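Local coordinates for protein amidohydrolase (Pseudomonas aeruginosa, PDB 2I5G) that probably hydrolyses dipeptides as a TIM-barrel metallodipeptidase of the membrane dipeptidase (peptidase M19) family, at residues A[115-121]-A[154-160]; A[222-226]-A[281-285]; A[8-13]-A[77-81]; A[182-186]-A[231-235]. The protein carries 2 engineered substitutions. All coordinates share one frame; numbering follows the deposited sequence.

How the interactions relate
The four contacts lie in different parts of one TIM-barrel fold. Interaction 3 comes first along the chain, tying the run into strand 13-17 to helix 74-82. Interaction 1 follows in the buried interior, about 25 Å away between centres, pairing strands 113-117 and 154-156 of the larger parallel sheet. Interactions 2 and 4 cross in sequence and both use helix 225-239: 222-226 and 281-285 meet at its start, whereas 182-186 packs on its next turns, with centres about 15 Å apart and nearest atoms about 5 Å apart. None touches another. Thus strand pairing organises the interior, while interactions 2, 3 and 4, farther from the centre, join loops to helices 225-239 and 74-82 or to the start of one.

Interaction 1. Residues A[115-121]-A[154-160]; sequences IVQMCYN and MCDLSHV
Gln117 reaches across to both Asp156 and His159. Gln117 CB lies beside the carboxylate, 3.6 Å from Asp156 OD2; the other oxygen, OD1, accepts from Ser179 N. With CG anti to the backbone N (chi1 -168°), the next carbon stays close to that carboxylate, and the terminal amide is turned nearly parallel to it, their planes 11° apart, but stands almost perpendicular to the His159 ring (88°). At the tip, Gln117 OE1 accepts from the His159 backbone N, although OE1 is modelled too close to its surroundings to be placed surely; NE2 donates to the carbonyl of Gln93. Strands 113-117 and 154-156 pair in parallel, joined through helix 139-151 as a beta-alpha-beta unit of the barrel: Val116 N binds Met154 O (2.9 Å), Asp156 N binds Val116 O (2.9 Å) and Met118 N binds Asp156 O (3.0 Å). Both chains then turn into loops at the C-terminal ends of the strands, where TIM-barrel enzymes carry their active sites. There Tyr120 CE1 sits 3.6 Å above the His159 ring plane, the two rings being oblique, while His159 NE2 hydrogen-bonds to His180. Val160 CG2 packs 3.7 Å from CB of the selenomethionine Met118.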
loop_
_atom_site.group_PDB
_atom_site.type_symbol
_atom_site.label_atom_id
_atom_site.label_comp_id
_atom_site.label_asym_id
_atom_site.label_seq_id
_atom_site.Cartn_x
_atom_site.Cartn_y
_atom_site.Cartn_z
ATOM N N ILE A 115 -18.521 -7.905 4.277
ATOM C CA ILE A 115 -18.432 -6.538 3.787
ATOM C C ILE A 115 -17.019 -6.012 4.024
ATOM O O ILE A 115 -16.462 -6.164 5.109
ATOM C CB ILE A 115 -19.453 -5.613 4.503
ATOM C CG1 ILE A 115 -20.863 -6.183 4.347
ATOM C CG2 ILE A 115 -19.403 -4.210 3.901
ATOM C CD1 ILE A 115 -21.964 -5.310 4.923
ATOM N N VAL A 116 -16.436 -5.400 3.004
ATOM C CA VAL A 116 -15.092 -4.875 3.146
ATOM C C VAL A 116 -14.956 -3.494 2.543
ATOM O O VAL A 116 -15.301 -3.276 1.388
ATOM C CB VAL A 116 -14.064 -5.805 2.477
ATOM C CG1 VAL A 116 -12.675 -5.214 2.581
ATOM C CG2 VAL A 116 -14.103 -7.171 3.137
ATOM N N GLN A 117 -14.459 -2.558 3.343
ATOM C CA GLN A 117 -14.242 -1.200 2.876
ATOM C C GLN A 117 -12.933 -1.252 2.094
ATOM O O GLN A 117 -11.981 -1.914 2.519
ATOM C CB GLN A 117 -14.120 -0.244 4.066
ATOM C CG GLN A 117 -14.170 1.217 3.683
ATOM C CD GLN A 117 -14.305 2.138 4.881
ATOM O OE1 GLN A 117 -15.079 3.094 4.850
ATOM N NE2 GLN A 117 -13.546 1.866 5.938
HETATM N N MSE A 118 -12.886 -0.569 0.954
HETATM C CA MSE A 118 -11.695 -0.573 0.114
HETATM C C MSE A 118 -10.469 0.052 0.765
HETATM O O MSE A 118 -9.376 -0.506 0.708
HETATM C CB MSE A 118 -11.986 0.134 -1.210
HETATM C CG MSE A 118 -11.830 -0.758 -2.428
HETATM SE SE MSE A 118 -12.721 -2.457 -2.192
HETATM C CE MSE A 118 -14.461 -1.764 -1.757
ATOM N N CYS A 119 -10.646 1.210 1.385
ATOM C CA CYS A 119 -9.529 1.891 2.013
ATOM C C CYS A 119 -9.979 2.539 3.305
ATOM O O CYS A 119 -11.174 2.562 3.612
ATOM C CB CYS A 119 -8.988 2.972 1.079
ATOM S SG CYS A 119 -8.631 2.408 -0.608
ATOM N N TYR A 120 -9.019 3.073 4.056
ATOM C CA TYR A 120 -9.323 3.747 5.308
ATOM C C TYR A 120 -8.521 5.033 5.482
ATOM O O TYR A 120 -7.387 5.006 5.956
ATOM C CB TYR A 120 -9.055 2.830 6.503
ATOM C CG TYR A 120 -9.666 3.366 7.778
ATOM C CD1 TYR A 120 -11.043 3.265 8.007
ATOM C CD2 TYR A 120 -8.889 4.038 8.720
ATOM C CE1 TYR A 120 -11.633 3.823 9.136
ATOM C CE2 TYR A 120 -9.466 4.605 9.853
ATOM C CZ TYR A 120 -10.840 4.495 10.056
ATOM O OH TYR A 120 -11.428 5.069 11.169
ATOM N N ASN A 121 -9.117 6.151 5.079
ATOM C CA ASN A 121 -8.507 7.476 5.207
ATOM C C ASN A 121 -7.281 7.781 4.357
ATOM O O ASN A 121 -7.214 8.838 3.731
ATOM C CB ASN A 121 -8.155 7.755 6.672
ATOM C CG ASN A 121 -9.330 7.547 7.602
ATOM O OD1 ASN A 121 -10.473 7.374 7.157
ATOM N ND2 ASN A 121 -9.060 7.567 8.911
HETATM N N MSE A 154 -19.227 -7.644 -0.317
HETATM C CA MSE A 154 -19.624 -6.318 -0.755
HETATM C C MSE A 154 -18.559 -5.248 -0.561
HETATM O O MSE A 154 -17.883 -5.204 0.472
HETATM C CB MSE A 154 -20.904 -5.914 -0.035
HETATM C CG MSE A 154 -21.378 -4.519 -0.363
HETATM SE SE MSE A 154 -23.199 -4.238 0.201
HETATM C CE MSE A 154 -23.722 -2.998 -1.190
ATOM N N CYS A 155 -18.423 -4.386 -1.567
ATOM C CA CYS A 155 -17.460 -3.287 -1.554
ATOM C C CYS A 155 -18.043 -2.085 -0.820
ATOM O O CYS A 155 -19.140 -1.621 -1.139
ATOM C CB CYS A 155 -17.108 -2.876 -2.981
ATOM S SG CYS A 155 -16.289 -4.148 -3.974
ATOM N N ASP A 156 -17.301 -1.586 0.161
ATOM C CA ASP A 156 -17.729 -0.439 0.953
ATOM C C ASP A 156 -16.789 0.722 0.638
ATOM O O ASP A 156 -15.584 0.518 0.437
ATOM C CB ASP A 156 -17.689 -0.796 2.446
ATOM C CG ASP A 156 -18.183 0.332 3.337
ATOM O OD1 ASP A 156 -19.192 0.981 2.981
ATOM O OD2 ASP A 156 -17.571 0.558 4.403
ATOM N N LEU A 157 -17.340 1.937 0.593
ATOM C CA LEU A 157 -16.549 3.113 0.249
ATOM C C LEU A 157 -16.724 4.329 1.146
ATOM O O LEU A 157 -16.309 5.430 0.778
ATOM C CB LEU A 157 -16.856 3.522 -1.187
ATOM C CG LEU A 157 -16.678 2.455 -2.268
ATOM C CD1 LEU A 157 -17.388 2.913 -3.523
ATOM C CD2 LEU A 157 -15.199 2.192 -2.531
ATOM N N SER A 158 -17.319 4.150 2.317
ATOM C CA SER A 158 -17.525 5.280 3.226
ATOM C C SER A 158 -16.270 6.122 3.488
ATOM O O SER A 158 -16.325 7.350 3.456
ATOM C CB SER A 158 -18.093 4.793 4.567
ATOM O OG SER A 158 -19.407 4.287 4.412
ATOM N N HIS A 159 -15.145 5.458 3.741
ATOM C CA HIS A 159 -13.889 6.146 4.042
ATOM C C HIS A 159 -12.947 6.286 2.838
ATOM O O HIS A 159 -11.834 6.799 2.970
ATOM C CB HIS A 159 -13.169 5.418 5.191
ATOM C CG HIS A 159 -13.904 5.463 6.501
ATOM N ND1 HIS A 159 -13.689 6.448 7.442
ATOM C CD2 HIS A 159 -14.854 4.648 7.022
ATOM C CE1 HIS A 159 -14.471 6.236 8.487
ATOM N NE2 HIS A 159 -15.187 5.150 8.257
ATOM N N VAL A 160 -13.391 5.838 1.664
ATOM C CA VAL A 160 -12.566 5.938 0.464
ATOM C C VAL A 160 -12.740 7.306 -0.213
ATOM O O VAL A 160 -13.823 7.891 -0.190
ATOM C CB VAL A 160 -12.910 4.820 -0.551
ATOM C CG1 VAL A 160 -11.988 4.916 -1.762
ATOM C CG2 VAL A 160 -12.771 3.456 0.107
#

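Interaction 2. Residues A[222-226]-A[281-285]; sequences DSTID and PLGIR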
loop_
_atom_site.group_PDB
_atom_site.type_symbol
_atom_site.label_atom_id
_atom_site.label_comp_id
_atom_site.label_asym_id
_atom_site.label_seq_id
_atom_site.Cartn_x
_atom_site.Cartn_y
_atom_site.Cartn_z
ATOM N N ASP A 222 -24.651 19.166 19.136
ATOM C CA ASP A 222 -25.928 19.757 19.518
ATOM C C ASP A 222 -27.060 19.139 18.700
ATOM O O ASP A 222 -28.210 19.583 18.766
ATOM C CB ASP A 222 -25.900 21.265 19.291
ATOM C CG ASP A 222 -25.090 21.992 20.333
ATOM O OD1 ASP A 222 -24.881 23.212 20.178
ATOM O OD2 ASP A 222 -24.667 21.347 21.314
ATOM N N SER A 223 -26.721 18.112 17.928
ATOM C CA SER A 223 -27.696 17.441 17.089
ATOM C C SER A 223 -28.651 16.586 17.923
ATOM O O SER A 223 -28.322 16.162 19.035
ATOM C CB SER A 223 -26.974 16.570 16.060
ATOM O OG SER A 223 -26.096 17.348 15.265
ATOM N N THR A 224 -29.838 16.349 17.378
ATOM C CA THR A 224 -30.842 15.539 18.047
ATOM C C THR A 224 -31.290 14.427 17.108
ATOM O O THR A 224 -30.947 14.417 15.923
ATOM C CB THR A 224 -32.073 16.373 18.439
ATOM O OG1 THR A 224 -32.794 16.752 17.260
ATOM C CG2 THR A 224 -31.642 17.626 19.180
ATOM N N ILE A 225 -32.065 13.496 17.646
ATOM C CA ILE A 225 -32.558 12.370 16.876
ATOM C C ILE A 225 -33.201 12.880 15.581
ATOM O O ILE A 225 -33.080 12.254 14.530
ATOM C CB ILE A 225 -33.548 11.531 17.762
ATOM C CG1 ILE A 225 -33.369 10.037 17.488
ATOM C CG2 ILE A 225 -34.981 11.978 17.552
ATOM C CD1 ILE A 225 -33.748 9.606 16.115
ATOM N N ASP A 226 -33.846 14.041 15.657
ATOM C CA ASP A 226 -34.507 14.661 14.501
ATOM C C ASP A 226 -33.537 15.155 13.436
ATOM O O ASP A 226 -33.835 15.092 12.247
ATOM C CB ASP A 226 -35.372 15.835 14.953
ATOM C CG ASP A 226 -36.652 15.392 15.619
ATOM O OD1 ASP A 226 -37.554 14.915 14.901
ATOM O OD2 ASP A 226 -36.753 15.514 16.860
ATOM N N PRO A 281 -26.300 12.004 18.671
ATOM C CA PRO A 281 -27.512 12.823 18.714
ATOM C C PRO A 281 -28.399 12.430 19.883
ATOM O O PRO A 281 -28.518 11.252 20.205
ATOM C CB PRO A 281 -28.160 12.538 17.368
ATOM C CG PRO A 281 -26.983 12.351 16.479
ATOM C CD PRO A 281 -26.091 11.461 17.319
ATOM N N LEU A 282 -29.009 13.423 20.519
ATOM C CA LEU A 282 -29.885 13.172 21.654
ATOM C C LEU A 282 -31.127 12.435 21.181
ATOM O O LEU A 282 -31.788 12.856 20.234
ATOM C CB LEU A 282 -30.271 14.493 22.319
ATOM C CG LEU A 282 -31.287 14.430 23.462
ATOM C CD1 LEU A 282 -30.815 13.495 24.572
ATOM C CD2 LEU A 282 -31.493 15.839 23.995
ATOM N N GLY A 283 -31.434 11.327 21.843
ATOM C CA GLY A 283 -32.583 10.537 21.460
ATOM C C GLY A 283 -32.121 9.184 20.951
ATOM O O GLY A 283 -32.921 8.254 20.804
ATOM N N ILE A 284 -30.826 9.071 20.668
ATOM C CA ILE A 284 -30.257 7.812 20.195
ATOM C C ILE A 284 -28.759 7.747 20.492
ATOM O O ILE A 284 -27.934 7.602 19.594
ATOM C CB ILE A 284 -30.530 7.611 18.675
ATOM C CG1 ILE A 284 -30.119 6.193 18.269
ATOM C CG2 ILE A 284 -29.814 8.681 17.852
ATOM C CD1 ILE A 284 -30.563 5.795 16.883
ATOM N N ARG A 285 -28.427 7.855 21.778
ATOM C CA ARG A 285 -27.049 7.820 22.260
ATOM C C ARG A 285 -26.531 6.392 22.465
ATOM O O ARG A 285 -25.323 6.166 22.513
ATOM C CB ARG A 285 -26.942 8.586 23.581
ATOM C CG ARG A 285 -27.216 10.066 23.483
ATOM C CD ARG A 285 -25.928 10.850 23.297
ATOM N NE ARG A 285 -26.154 12.298 23.270
ATOM C CZ ARG A 285 -26.672 13.006 24.272
ATOM N NH1 ARG A 285 -27.035 12.412 25.400
ATOM N NH2 ARG A 285 -26.811 14.321 24.154
#
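Ser223 and Leu282 meet through their backbones: Leu282 N donates to Ser223 O over 3.2 Å along a fairly straight path (164°). The carbonyl of the same leucine turns back to accept from Ile225 N, with 2.7 Å between Leu282 O and that nitrogen, so one residue of the loop supplies both donor and acceptor to the approach of helix 225-239. Ile225 CG1 rests 3.8 Å from Ile284 CG2 and runs past the backbone of Gly283, and Pro281 CB lies 3.7 Å from Thr224 O. The next shell sets these groups in place. Residues 281-284 form a type II beta turn, closed by Ile284 N to Pro281 O, with Gly283 at the third position in the positive-phi conformation such turns need. Across from it, Thr224 is the N-cap of the helix, its OG1, set between backbone N and carbonyl carbon (chi1 70°), accepting a weak bond from Asp226 N, while its own N donates to the Asp227 carboxylate. Helix 291-299 adds Leu293 and Thr296 against Ile225. Because Ile225 N belongs to the first helical turn, which lacks an acceptor within the helix, the loop carbonyl of Leu282 meets a need that the helix cannot satisfy itself.

Interaction 3. Residues A[8-13]-A[77-81]; sequences ADSIVI and IRKAK
Lys81 stretches from helix 74-82 to the backbone of the loop opposite, and its ammonium group is gripped by two carbonyl oxygens. Lys81 NZ hydrogen-bonds to Ala8 O at 3.1 Å and to Ser10 O at 2.8 Å. Neither oxygen is approached squarely: the nitrogen is tilted from the Ala8 carbonyl plane and stands well above that of Ser10. Two bends shape the chain that carries it, one at chi2 (-81°) and one at chi4 (-64°), with an extended link between them; the second bend swings NZ round to a place from which both oxygens can be reached. The methylene part of the same side chain runs obliquely across Ile11, whose CD1 lies against Lys81 CG. Residues 8-13 leave helix 5-8, with Asp9 the first to depart from helical angles, and lead into strand 13-17; helix 74-82 likewise precedes strand 86-92, so the contact joins two lead-ins on the N-terminal side of the barrel strands. Farther along, the isoleucines meet through their methyl groups. Ile11 CG2 meets Ile77 CG2 at 4.1 Å, and Ile77 CD1 meets Ile13 CD1 at 3.9 Å, the last two side chains crossing almost at right angles. With Ile77 CG1 anti to the carbonyl carbon (chi1 -60°) and the chain extended beyond it, CD1 reaches Ile13, while CG2 lies between Ile11 and Ile13. Val316 of helix 304-323 also packs on both Ile11 and Ile13.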
loop_
_atom_site.group_PDB
_atom_site.type_symbol
_atom_site.label_atom_id
_atom_site.label_comp_id
_atom_site.label_asym_id
_atom_site.label_seq_id
_atom_site.Cartn_x
_atom_site.Cartn_y
_atom_site.Cartn_z
ATOM N N ALA A 8 -40.834 -3.617 16.368
ATOM C CA ALA A 8 -40.840 -5.003 16.821
ATOM C C ALA A 8 -41.116 -5.986 15.694
ATOM O O ALA A 8 -40.431 -6.996 15.565
ATOM C CB ALA A 8 -41.869 -5.186 17.931
ATOM N N ASP A 9 -42.128 -5.692 14.888
ATOM C CA ASP A 9 -42.500 -6.551 13.772
ATOM C C ASP A 9 -41.668 -6.190 12.544
ATOM O O ASP A 9 -42.145 -6.288 11.411
ATOM C CB ASP A 9 -43.989 -6.374 13.452
ATOM C CG ASP A 9 -44.504 -7.393 12.440
ATOM O OD1 ASP A 9 -44.612 -8.587 12.795
ATOM O OD2 ASP A 9 -44.798 -7.003 11.287
ATOM N N SER A 10 -40.422 -5.780 12.755
ATOM C CA SER A 10 -39.593 -5.399 11.621
ATOM C C SER A 10 -38.147 -5.868 11.684
ATOM O O SER A 10 -37.612 -6.167 12.755
ATOM C CB SER A 10 -39.627 -3.878 11.446
ATOM O OG SER A 10 -39.074 -3.503 10.199
ATOM N N ILE A 11 -37.527 -5.940 10.509
ATOM C CA ILE A 11 -36.136 -6.342 10.379
ATOM C C ILE A 11 -35.307 -5.079 10.507
ATOM O O ILE A 11 -35.324 -4.232 9.617
ATOM C CB ILE A 11 -35.847 -6.944 8.995
ATOM C CG1 ILE A 11 -36.692 -8.197 8.784
ATOM C CG2 ILE A 11 -34.361 -7.262 8.866
ATOM C CD1 ILE A 11 -36.420 -9.277 9.799
ATOM N N VAL A 12 -34.601 -4.929 11.621
ATOM C CA VAL A 12 -33.776 -3.745 11.791
ATOM C C VAL A 12 -32.323 -4.156 11.628
ATOM O O VAL A 12 -31.867 -5.141 12.213
ATOM C CB VAL A 12 -34.025 -3.052 13.173
ATOM C CG1 VAL A 12 -35.073 -3.818 13.970
ATOM C CG2 VAL A 12 -32.725 -2.915 13.951
ATOM N N ILE A 13 -31.607 -3.403 10.804
ATOM C CA ILE A 13 -30.211 -3.683 10.525
ATOM C C ILE A 13 -29.395 -2.412 10.604
ATOM O O ILE A 13 -29.887 -1.337 10.267
ATOM C CB ILE A 13 -30.058 -4.301 9.121
ATOM C CG1 ILE A 13 -30.681 -5.703 9.119
ATOM C CG2 ILE A 13 -28.591 -4.331 8.711
ATOM C CD1 ILE A 13 -30.599 -6.423 7.796
ATOM N N ILE A 77 -30.237 -13.850 8.716
ATOM C CA ILE A 77 -30.941 -12.677 9.201
ATOM C C ILE A 77 -32.372 -13.032 9.570
ATOM O O ILE A 77 -32.887 -12.587 10.587
ATOM C CB ILE A 77 -30.930 -11.575 8.148
ATOM C CG1 ILE A 77 -29.480 -11.207 7.841
ATOM C CG2 ILE A 77 -31.697 -10.371 8.645
ATOM C CD1 ILE A 77 -29.317 -9.990 6.979
ATOM N N ARG A 78 -33.007 -13.847 8.738
ATOM C CA ARG A 78 -34.374 -14.288 8.980
ATOM C C ARG A 78 -34.376 -15.188 10.205
ATOM O O ARG A 78 -35.302 -15.153 11.015
ATOM C CB ARG A 78 -34.910 -15.041 7.754
ATOM C CG ARG A 78 -36.071 -15.991 8.040
ATOM C CD ARG A 78 -36.795 -16.414 6.759
ATOM N NE ARG A 78 -35.890 -16.859 5.694
ATOM C CZ ARG A 78 -35.238 -18.021 5.676
ATOM N NH1 ARG A 78 -35.376 -18.889 6.671
ATOM N NH2 ARG A 78 -34.450 -18.318 4.648
ATOM N N LYS A 79 -33.322 -15.984 10.346
ATOM C CA LYS A 79 -33.205 -16.887 11.481
ATOM C C LYS A 79 -33.069 -16.098 12.782
ATOM O O LYS A 79 -33.756 -16.378 13.766
ATOM C CB LYS A 79 -31.995 -17.802 11.304
ATOM C CG LYS A 79 -31.792 -18.753 12.465
ATOM C CD LYS A 79 -30.510 -19.566 12.345
ATOM C CE LYS A 79 -30.546 -20.515 11.154
ATOM N NZ LYS A 79 -29.275 -21.290 11.028
ATOM N N ALA A 80 -32.186 -15.107 12.781
ATOM C CA ALA A 80 -31.962 -14.290 13.961
ATOM C C ALA A 80 -33.249 -13.617 14.436
ATOM O O ALA A 80 -33.531 -13.561 15.635
ATOM C CB ALA A 80 -30.906 -13.242 13.666
ATOM N N LYS A 81 -34.031 -13.103 13.498
ATOM C CA LYS A 81 -35.276 -12.441 13.849
ATOM C C LYS A 81 -36.258 -13.427 14.482
ATOM O O LYS A 81 -36.764 -13.196 15.584
ATOM C CB LYS A 81 -35.899 -11.814 12.597
ATOM C CG LYS A 81 -36.530 -10.443 12.812
ATOM C CD LYS A 81 -37.907 -10.535 13.393
ATOM C CE LYS A 81 -38.519 -9.147 13.528
ATOM N NZ LYS A 81 -37.773 -8.298 14.496
#

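Interaction 4. Residues A[182-186]-A[231-235]; sequences LPSGL and AIEYV
Tyr234 lays its ring alongside the 182-186 loop, with Leu186 CD2 4.1 Å above one face and offset toward the rim. Pro183 meets the ring obliquely, its CB 3.4 Å from Tyr234 CD2, the two side chains running antiparallel past one another. The ring owes its reach to chi1 of 179°, which puts CG anti to the backbone N and carries the phenol out from helix 225-239 as far as Gly185, whose CA is 3.5 Å from Tyr234 OH. One turn earlier, the methyl of Ala231 receives two leucines: Leu182 CD2 at 3.9 Å from its CB and Leu186 CD1 at 4.1 Å. Pro183 CD meets Val235 CG2 at 4.1 Å, nearly perpendicular to it. Within the loop, Leu186 N hydrogen-bonds to Pro183 O, a turn whose two ends, Pro183 and Leu186, both touch the helix. The helix also packs on strand 207-210, of the same parallel sheet as strand 177-181, through Val235 on Val208 and Val210. No direct hydrogen bond crosses the contact; a water donates to Gly185 O and, weakly, to Tyr234 OH, and that hydroxyl is also bonded to Asp195. Adhesion is therefore mainly apolar, with polar linkage confined to the phenol end.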
loop_
_atom_site.group_PDB
_atom_site.type_symbol
_atom_site.label_atom_id
_atom_site.label_comp_id
_atom_site.label_asym_id
_atom_site.label_seq_id
_atom_site.Cartn_x
_atom_site.Cartn_y
_atom_site.Cartn_z
ATOM N N LEU A 182 -22.499 10.820 5.544
ATOM C CA LEU A 182 -23.444 11.915 5.634
ATOM C C LEU A 182 -23.268 12.862 4.462
ATOM O O LEU A 182 -22.191 12.946 3.878
ATOM C CB LEU A 182 -23.250 12.659 6.950
ATOM C CG LEU A 182 -23.820 11.929 8.164
ATOM C CD1 LEU A 182 -23.452 12.668 9.448
ATOM C CD2 LEU A 182 -25.330 11.832 8.007
ATOM N N PRO A 183 -24.332 13.601 4.106
ATOM C CA PRO A 183 -24.312 14.550 2.991
ATOM C C PRO A 183 -23.476 15.795 3.254
ATOM O O PRO A 183 -23.638 16.455 4.279
ATOM C CB PRO A 183 -25.783 14.877 2.813
ATOM C CG PRO A 183 -26.259 14.903 4.222
ATOM C CD PRO A 183 -25.629 13.657 4.807
ATOM N N SER A 184 -22.580 16.116 2.326
ATOM C CA SER A 184 -21.750 17.302 2.473
ATOM C C SER A 184 -22.589 18.540 2.148
ATOM O O SER A 184 -22.135 19.673 2.289
ATOM C CB SER A 184 -20.534 17.216 1.551
ATOM O OG SER A 184 -20.935 16.984 0.220
ATOM N N GLY A 185 -23.825 18.303 1.713
ATOM C CA GLY A 185 -24.729 19.392 1.401
ATOM C C GLY A 185 -25.294 19.964 2.689
ATOM O O GLY A 185 -26.090 20.900 2.676
ATOM N N LEU A 186 -24.880 19.385 3.813
ATOM C CA LEU A 186 -25.321 19.848 5.124
ATOM C C LEU A 186 -24.106 20.226 5.972
ATOM O O LEU A 186 -24.185 21.111 6.818
ATOM C CB LEU A 186 -26.125 18.756 5.830
ATOM C CG LEU A 186 -27.392 18.294 5.115
ATOM C CD1 LEU A 186 -28.050 17.176 5.908
ATOM C CD2 LEU A 186 -28.344 19.470 4.953
ATOM N N ALA A 231 -31.163 14.351 7.925
ATOM C CA ALA A 231 -30.115 13.938 7.007
ATOM C C ALA A 231 -30.553 12.701 6.228
ATOM O O ALA A 231 -30.247 12.565 5.047
ATOM C CB ALA A 231 -28.819 13.663 7.773
ATOM N N ILE A 232 -31.280 11.805 6.888
ATOM C CA ILE A 232 -31.750 10.591 6.236
ATOM C C ILE A 232 -32.770 10.912 5.155
ATOM O O ILE A 232 -32.879 10.194 4.156
ATOM C CB ILE A 232 -32.362 9.607 7.264
ATOM C CG1 ILE A 232 -31.244 9.039 8.143
ATOM C CG2 ILE A 232 -33.103 8.476 6.553
ATOM C CD1 ILE A 232 -31.712 8.098 9.186
ATOM N N GLU A 233 -33.511 11.995 5.343
ATOM C CA GLU A 233 -34.509 12.394 4.363
ATOM C C GLU A 233 -33.836 13.141 3.209
ATOM O O GLU A 233 -34.260 13.025 2.058
ATOM C CB GLU A 233 -35.577 13.252 5.044
ATOM C CG GLU A 233 -36.254 12.510 6.194
ATOM C CD GLU A 233 -37.121 13.398 7.084
ATOM O OE1 GLU A 233 -36.674 14.504 7.458
ATOM O OE2 GLU A 233 -38.248 12.974 7.425
ATOM N N TYR A 234 -32.778 13.887 3.520
ATOM C CA TYR A 234 -32.037 14.633 2.509
ATOM C C TYR A 234 -31.450 13.631 1.527
ATOM O O TYR A 234 -31.538 13.810 0.315
ATOM C CB TYR A 234 -30.898 15.430 3.158
ATOM C CG TYR A 234 -30.033 16.226 2.198
ATOM C CD1 TYR A 234 -30.360 17.530 1.841
ATOM C CD2 TYR A 234 -28.881 15.670 1.647
ATOM C CE1 TYR A 234 -29.556 18.269 0.954
ATOM C CE2 TYR A 234 -28.072 16.395 0.763
ATOM C CZ TYR A 234 -28.414 17.695 0.421
ATOM O OH TYR A 234 -27.601 18.413 -0.441
ATOM N N VAL A 235 -30.858 12.566 2.062
ATOM C CA VAL A 235 -30.235 11.535 1.236
ATOM C C VAL A 235 -31.264 10.765 0.433
ATOM O O VAL A 235 -31.049 10.475 -0.741
ATOM C CB VAL A 235 -29.411 10.523 2.098
ATOM C CG1 VAL A 235 -28.947 9.350 1.239
ATOM C CG2 VAL A 235 -28.204 11.217 2.707
HETATM O O HOH W 1 -27.069 21.649 0.275
#